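Long-range contacts in pfam DUF1093 family protein (Bacillus subtilis, PDB 3NPP), which is of unknown function but belongs to the DUF1093 family and probably carries an export signal, consistent with a place outside the cytoplasm: residues Gln10-Ile16 / Asn55-Lys61; Tyr35-Gly39 / Val82-Leu86. All blocks are in the same frame, centred on the assembly; numbering follows the deposited sequence.

Overall arrangement
The centre of contact 1 lies about 4 Å from the centre of the chain, where strands 9-15 and 57-63 pair; that of contact 2 lies about 11 Å from it, where helix 80-86 meets the turn between strands 27-35 and 41-48. Both are partly buried, but contact 1, ruled by antiparallel backbone bonding, buries its aliphatic face and keeps polar and aromatic side chains on the other. Contact 2 is more peripheral, with exposed Lys85 at its margin giving the single hydrogen bond between the segments; the rest is packing round Tyr35. Their elements differ, yet they touch: Tyr13 bonds through its backbone to Tyr35, its CB packs on Val82, and the Gln10 side chain bonds to Asn36.

Contact 1 of 2, residues Gln10-Ile16 / Asn55-Lys61; sequences QDVYVQI and NAYLKVK
Val12 and Val60, and likewise Val14 and Leu58, exchange paired backbone hydrogen bonds, the antiparallel ladder of neighbouring strands; Val12 N to Val60 O spans 2.8 Å at a nearly straight 174°. Past the last bridged pair, Gln15 with Tyr57, two more backbone bonds tie the loop residues: Ile16 N to Ala56 O and Asn55 N to Ile16 O. On the buried face Val14 CG2 presses against Leu58 CB at 3.5 Å, and Ile16 CD1 reaches Leu58 CD2. The other face is polar and aromatic. Gln15 crosses the Tyr57 ring with its amide only 17° from the ring plane; with CG anti to the backbone N (chi1 -172°) and the chain extended, NE2 reaches Asn55 O at 3.1 Å. Lys59 lies alongside Tyr13, its CG 4.3 Å from the ring centroid in an off-centre CH-pi contact. Its NZ finds its main partner in Glu71; toward Asp11 it makes a long salt bridge, 3.9 Å from NZ to OD1, with a water spanning both atoms. Phe3 of the second subunit packs on Val12. Further out, strand 66-73 flanks 57-63 on its other edge, and strands 41-48 (Val44, Phe46) and 27-35 (Leu32) cover the aliphatic face.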
loop_
_atom_site.group_PDB
_atom_site.type_symbol
_atom_site.label_atom_id
_atom_site.label_comp_id
_atom_site.label_asym_id
_atom_site.label_seq_id
_atom_site.Cartn_x
_atom_site.Cartn_y
_atom_site.Cartn_z
ATOM N N GLN A 10 -4.429 -8.475 2.079
ATOM C CA GLN A 10 -4.309 -9.925 1.882
ATOM C C GLN A 10 -3.211 -10.469 2.753
ATOM O O GLN A 10 -2.362 -9.738 3.181
ATOM C CB GLN A 10 -4.089 -10.229 0.407
ATOM C CG GLN A 10 -5.389 -10.097 -0.390
ATOM C CD GLN A 10 -5.256 -10.483 -1.824
ATOM O OE1 GLN A 10 -5.323 -11.648 -2.159
ATOM N NE2 GLN A 10 -5.107 -9.502 -2.691
ATOM N N ASP A 11 -3.337 -11.726 3.136
ATOM C CA ASP A 11 -2.324 -12.419 3.947
ATOM C C ASP A 11 -1.976 -13.660 3.202
ATOM O O ASP A 11 -2.852 -14.485 2.972
ATOM C CB ASP A 11 -2.862 -12.760 5.319
ATOM C CG ASP A 11 -3.029 -11.531 6.185
ATOM O OD1 ASP A 11 -2.048 -11.093 6.822
ATOM O OD2 ASP A 11 -4.133 -10.964 6.205
ATOM N N VAL A 12 -0.700 -13.804 2.836
ATOM C CA VAL A 12 -0.257 -14.905 2.008
ATOM C C VAL A 12 0.540 -15.870 2.891
ATOM O O VAL A 12 1.509 -15.484 3.519
ATOM C CB VAL A 12 0.582 -14.395 0.824
ATOM C CG1 VAL A 12 1.043 -15.581 -0.061
ATOM C CG2 VAL A 12 -0.248 -13.380 -0.009
ATOM N N TYR A 13 0.111 -17.112 2.937
ATOM C CA TYR A 13 0.727 -18.150 3.762
ATOM C C TYR A 13 1.699 -18.968 2.906
ATOM O O TYR A 13 1.365 -19.360 1.776
ATOM C CB TYR A 13 -0.351 -19.050 4.344
ATOM C CG TYR A 13 -1.245 -18.293 5.321
ATOM C CD1 TYR A 13 -2.342 -17.551 4.857
ATOM C CD2 TYR A 13 -0.959 -18.271 6.717
ATOM C CE1 TYR A 13 -3.146 -16.844 5.723
ATOM C CE2 TYR A 13 -1.777 -17.556 7.599
ATOM C CZ TYR A 13 -2.867 -16.847 7.097
ATOM O OH TYR A 13 -3.705 -16.141 7.952
ATOM N N VAL A 14 2.900 -19.180 3.428
ATOM C CA VAL A 14 3.975 -19.859 2.709
ATOM C C VAL A 14 4.707 -20.814 3.638
ATOM O O VAL A 14 4.632 -20.674 4.886
ATOM C CB VAL A 14 5.002 -18.839 2.138
ATOM C CG1 VAL A 14 4.343 -17.939 1.114
ATOM C CG2 VAL A 14 5.678 -18.043 3.249
ATOM N N GLN A 15 5.405 -21.781 3.040
ATOM C CA GLN A 15 6.403 -22.555 3.755
ATOM C C GLN A 15 7.768 -22.193 3.218
ATOM O O GLN A 15 7.943 -22.092 2.006
ATOM C CB GLN A 15 6.153 -24.076 3.619
ATOM C CG GLN A 15 7.077 -24.896 4.525
ATOM C CD GLN A 15 6.758 -26.372 4.547
ATOM O OE1 GLN A 15 6.236 -26.923 3.596
ATOM N NE2 GLN A 15 7.086 -27.016 5.654
ATOM N N ILE A 16 8.757 -22.080 4.104
ATOM C CA ILE A 16 10.129 -21.778 3.700
ATOM C C ILE A 16 10.739 -23.089 3.149
ATOM O O ILE A 16 11.439 -23.829 3.862
ATOM C CB ILE A 16 10.971 -21.144 4.865
ATOM C CG1 ILE A 16 10.250 -19.944 5.497
ATOM C CG2 ILE A 16 12.366 -20.659 4.357
ATOM C CD1 ILE A 16 9.786 -18.865 4.507
ATOM N N ASN A 55 11.586 -24.998 6.354
ATOM C CA ASN A 55 10.262 -25.569 6.636
ATOM C C ASN A 55 9.366 -24.859 7.667
ATOM O O ASN A 55 8.259 -25.314 7.908
ATOM C CB ASN A 55 10.354 -27.093 6.900
ATOM C CG ASN A 55 10.961 -27.831 5.738
ATOM O OD1 ASN A 55 10.772 -27.451 4.583
ATOM N ND2 ASN A 55 11.666 -28.903 6.025
ATOM N N ALA A 56 9.783 -23.701 8.170
ATOM C CA ALA A 56 8.892 -22.823 8.929
ATOM C C ALA A 56 7.722 -22.349 8.044
ATOM O O ALA A 56 7.847 -22.277 6.807
ATOM C CB ALA A 56 9.675 -21.610 9.471
ATOM N N TYR A 57 6.569 -22.093 8.678
ATOM C CA TYR A 57 5.429 -21.498 7.987
ATOM C C TYR A 57 5.336 -20.003 8.319
ATOM O O TYR A 57 5.499 -19.590 9.501
ATOM C CB TYR A 57 4.143 -22.226 8.340
ATOM C CG TYR A 57 4.129 -23.681 7.923
ATOM C CD1 TYR A 57 3.789 -24.054 6.626
ATOM C CD2 TYR A 57 4.464 -24.673 8.813
ATOM C CE1 TYR A 57 3.779 -25.378 6.233
ATOM C CE2 TYR A 57 4.456 -26.033 8.436
ATOM C CZ TYR A 57 4.119 -26.374 7.148
ATOM O OH TYR A 57 4.121 -27.705 6.768
ATOM N N LEU A 58 5.078 -19.200 7.293
ATOM C CA LEU A 58 5.067 -17.745 7.420
ATOM C C LEU A 58 3.748 -17.197 6.895
ATOM O O LEU A 58 3.174 -17.763 5.959
ATOM C CB LEU A 58 6.232 -17.120 6.631
ATOM C CG LEU A 58 7.337 -16.428 7.442
ATOM C CD1 LEU A 58 8.127 -17.468 8.310
ATOM C CD2 LEU A 58 8.285 -15.656 6.507
ATOM N N LYS A 59 3.275 -16.126 7.532
ATOM C CA LYS A 59 2.196 -15.291 7.035
ATOM C C LYS A 59 2.824 -13.933 6.577
ATOM O O LYS A 59 3.437 -13.234 7.379
ATOM C CB LYS A 59 1.169 -15.071 8.159
ATOM C CG LYS A 59 -0.027 -14.160 7.790
ATOM C CD LYS A 59 -0.993 -13.944 8.994
ATOM C CE LYS A 59 -0.359 -13.054 10.134
ATOM N NZ LYS A 59 0.320 -11.559 9.939
ATOM N N VAL A 60 2.626 -13.569 5.309
ATOM C CA VAL A 60 3.117 -12.302 4.757
ATOM C C VAL A 60 1.909 -11.409 4.473
ATOM O O VAL A 60 1.070 -11.753 3.638
ATOM C CB VAL A 60 3.933 -12.534 3.473
ATOM C CG1 VAL A 60 4.547 -11.282 2.980
ATOM C CG2 VAL A 60 5.040 -13.571 3.727
ATOM N N LYS A 61 1.839 -10.257 5.148
ATOM C CA LYS A 61 0.685 -9.366 5.064
ATOM C C LYS A 61 0.952 -8.334 3.983
ATOM O O LYS A 61 2.055 -7.747 3.930
ATOM C CB LYS A 61 0.453 -8.694 6.394
ATOM C CG LYS A 61 -0.755 -7.768 6.442
ATOM C CD LYS A 61 -0.980 -7.184 7.802
ATOM C CE LYS A 61 0.021 -6.098 8.168
ATOM N NZ LYS A 61 -0.114 -5.690 9.600
HETATM O O HOH W 1 -1.923 -10.344 9.374
#

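Contact 2 of 2, residues Tyr35-Gly39 / Val82-Leu86; sequences YNASG and VQSKL
Lys85 lies across the ring of Tyr35 where the C-terminal helix 80-86 packs on the type I turn, Asn36 to Gly39, of the beta hairpin formed by strands 27-35 and 41-48. Its CB sits over the centre of the ring, 3.7 Å from the centroid and 11° off the normal, a CH-pi contact made squarely on the face. CG moves outward to CE2, and CD reaches the same side of the ring, 3.7 Å from Tyr35 CE2 and equally close to CD2. The lysine crosses the tyrosine at about a right angle; it is bent at chi2 (144°) and extended beyond. CE passes 3.8 Å from Gly39 O, and NZ ends the run by giving that carbonyl a hydrogen bond of 2.8 Å. The ammonium thus grips the last residue of the turn.

Val82 and Leu86, on the same helix, meet the tyrosine too. Leu86 CD2 meets the ring at its edge, 3.9 Å from CD1, while Val82 CG2 packs on Tyr35 CB. Replacing Tyr35 by an alanine would probably open a gap between helix and turn, leaving Lys85 CB and Leu86 CD2 without the ring they pack on and the lysine chain freer to swing.

The turn has its own bracing. Gly39 N bonds back to Asn36 O, and the positive phi of Gly39 (75°) suits a glycine at this position. Asn36 ND2 bonds to Gln10 on strand 9-15, and OD1 accepts from Lys40 N and from the Ser38 hydroxyl. On its helix side, the Asn36 carbonyl is met by a methyl group, Val82 CG2 lying 3.3 Å from Asn36 O.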
loop_
_atom_site.group_PDB
_atom_site.type_symbol
_atom_site.label_atom_id
_atom_site.label_comp_id
_atom_site.label_asym_id
_atom_site.label_seq_id
_atom_site.Cartn_x
_atom_site.Cartn_y
_atom_site.Cartn_z
ATOM N N TYR A 35 -0.563 -19.204 -0.498
ATOM C CA TYR A 35 -2.006 -19.140 -0.626
ATOM C C TYR A 35 -2.518 -18.017 0.234
ATOM O O TYR A 35 -2.040 -17.843 1.364
ATOM C CB TYR A 35 -2.638 -20.505 -0.266
ATOM C CG TYR A 35 -2.199 -21.596 -1.253
ATOM C CD1 TYR A 35 -0.997 -22.286 -1.071
ATOM C CD2 TYR A 35 -2.917 -21.834 -2.438
ATOM C CE1 TYR A 35 -0.536 -23.221 -2.013
ATOM C CE2 TYR A 35 -2.475 -22.805 -3.386
ATOM C CZ TYR A 35 -1.279 -23.474 -3.156
ATOM O OH TYR A 35 -0.808 -24.398 -4.048
ATOM N N ASN A 36 -3.480 -17.241 -0.275
ATOM C CA ASN A 36 -4.087 -16.192 0.542
ATOM C C ASN A 36 -5.126 -16.789 1.482
ATOM O O ASN A 36 -5.270 -18.039 1.522
ATOM C CB ASN A 36 -4.563 -14.991 -0.311
ATOM C CG ASN A 36 -5.898 -15.223 -1.038
ATOM O OD1 ASN A 36 -6.482 -16.323 -1.049
ATOM N ND2 ASN A 36 -6.386 -14.147 -1.655
ATOM N N ALA A 37 -5.823 -15.944 2.248
ATOM C CA ALA A 37 -6.769 -16.408 3.279
ATOM C C ALA A 37 -7.961 -17.148 2.701
ATOM O O ALA A 37 -8.522 -17.981 3.372
ATOM C CB ALA A 37 -7.252 -15.261 4.158
ATOM N N SER A 38 -8.347 -16.815 1.460
ATOM C CA SER A 38 -9.382 -17.549 0.738
ATOM C C SER A 38 -8.831 -18.708 -0.114
ATOM O O SER A 38 -9.550 -19.254 -0.912
ATOM C CB SER A 38 -10.223 -16.562 -0.098
ATOM O OG SER A 38 -9.502 -15.372 -0.411
ATOM N N GLY A 39 -7.576 -19.127 0.113
ATOM C CA GLY A 39 -6.994 -20.267 -0.595
ATOM C C GLY A 39 -6.577 -20.041 -2.043
ATOM O O GLY A 39 -6.304 -20.998 -2.749
ATOM N N VAL A 82 -5.785 -23.492 3.205
ATOM C CA VAL A 82 -4.342 -23.287 3.086
ATOM C C VAL A 82 -3.578 -24.492 3.637
ATOM O O VAL A 82 -2.644 -24.972 2.984
ATOM C CB VAL A 82 -3.890 -21.998 3.789
ATOM C CG1 VAL A 82 -2.374 -21.887 3.795
ATOM C CG2 VAL A 82 -4.536 -20.795 3.114
ATOM N N GLN A 83 -3.990 -25.001 4.804
ATOM C CA GLN A 83 -3.415 -26.257 5.342
ATOM C C GLN A 83 -3.475 -27.444 4.322
ATOM O O GLN A 83 -2.473 -28.151 4.134
ATOM C CB GLN A 83 -4.115 -26.686 6.634
ATOM C CG GLN A 83 -3.919 -25.770 7.848
ATOM C CD GLN A 83 -4.569 -26.338 9.112
ATOM O OE1 GLN A 83 -4.644 -27.548 9.277
ATOM N NE2 GLN A 83 -5.040 -25.468 10.000
ATOM N N SER A 84 -4.632 -27.617 3.663
ATOM C CA SER A 84 -4.813 -28.651 2.610
ATOM C C SER A 84 -3.873 -28.508 1.432
ATOM O O SER A 84 -3.415 -29.516 0.892
ATOM C CB SER A 84 -6.242 -28.647 2.064
ATOM O OG SER A 84 -7.150 -29.036 3.070
ATOM N N LYS A 85 -3.617 -27.271 1.025
ATOM C CA LYS A 85 -2.734 -26.977 -0.118
ATOM C C LYS A 85 -1.243 -26.987 0.219
ATOM O O LYS A 85 -0.440 -27.321 -0.627
ATOM C CB LYS A 85 -3.133 -25.648 -0.785
ATOM C CG LYS A 85 -4.289 -25.809 -1.819
ATOM C CD LYS A 85 -5.237 -24.611 -1.822
ATOM C CE LYS A 85 -6.452 -24.820 -2.752
ATOM N NZ LYS A 85 -7.337 -23.589 -2.734
ATOM N N LEU A 86 -0.882 -26.603 1.445
ATOM C CA LEU A 86 0.533 -26.572 1.897
ATOM C C LEU A 86 1.042 -27.844 2.618
ATOM O O LEU A 86 2.246 -27.948 2.854
ATOM C CB LEU A 86 0.777 -25.339 2.809
ATOM C CG LEU A 86 0.823 -23.957 2.169
ATOM C CD1 LEU A 86 1.134 -22.937 3.241
ATOM C CD2 LEU A 86 1.858 -23.876 1.057
#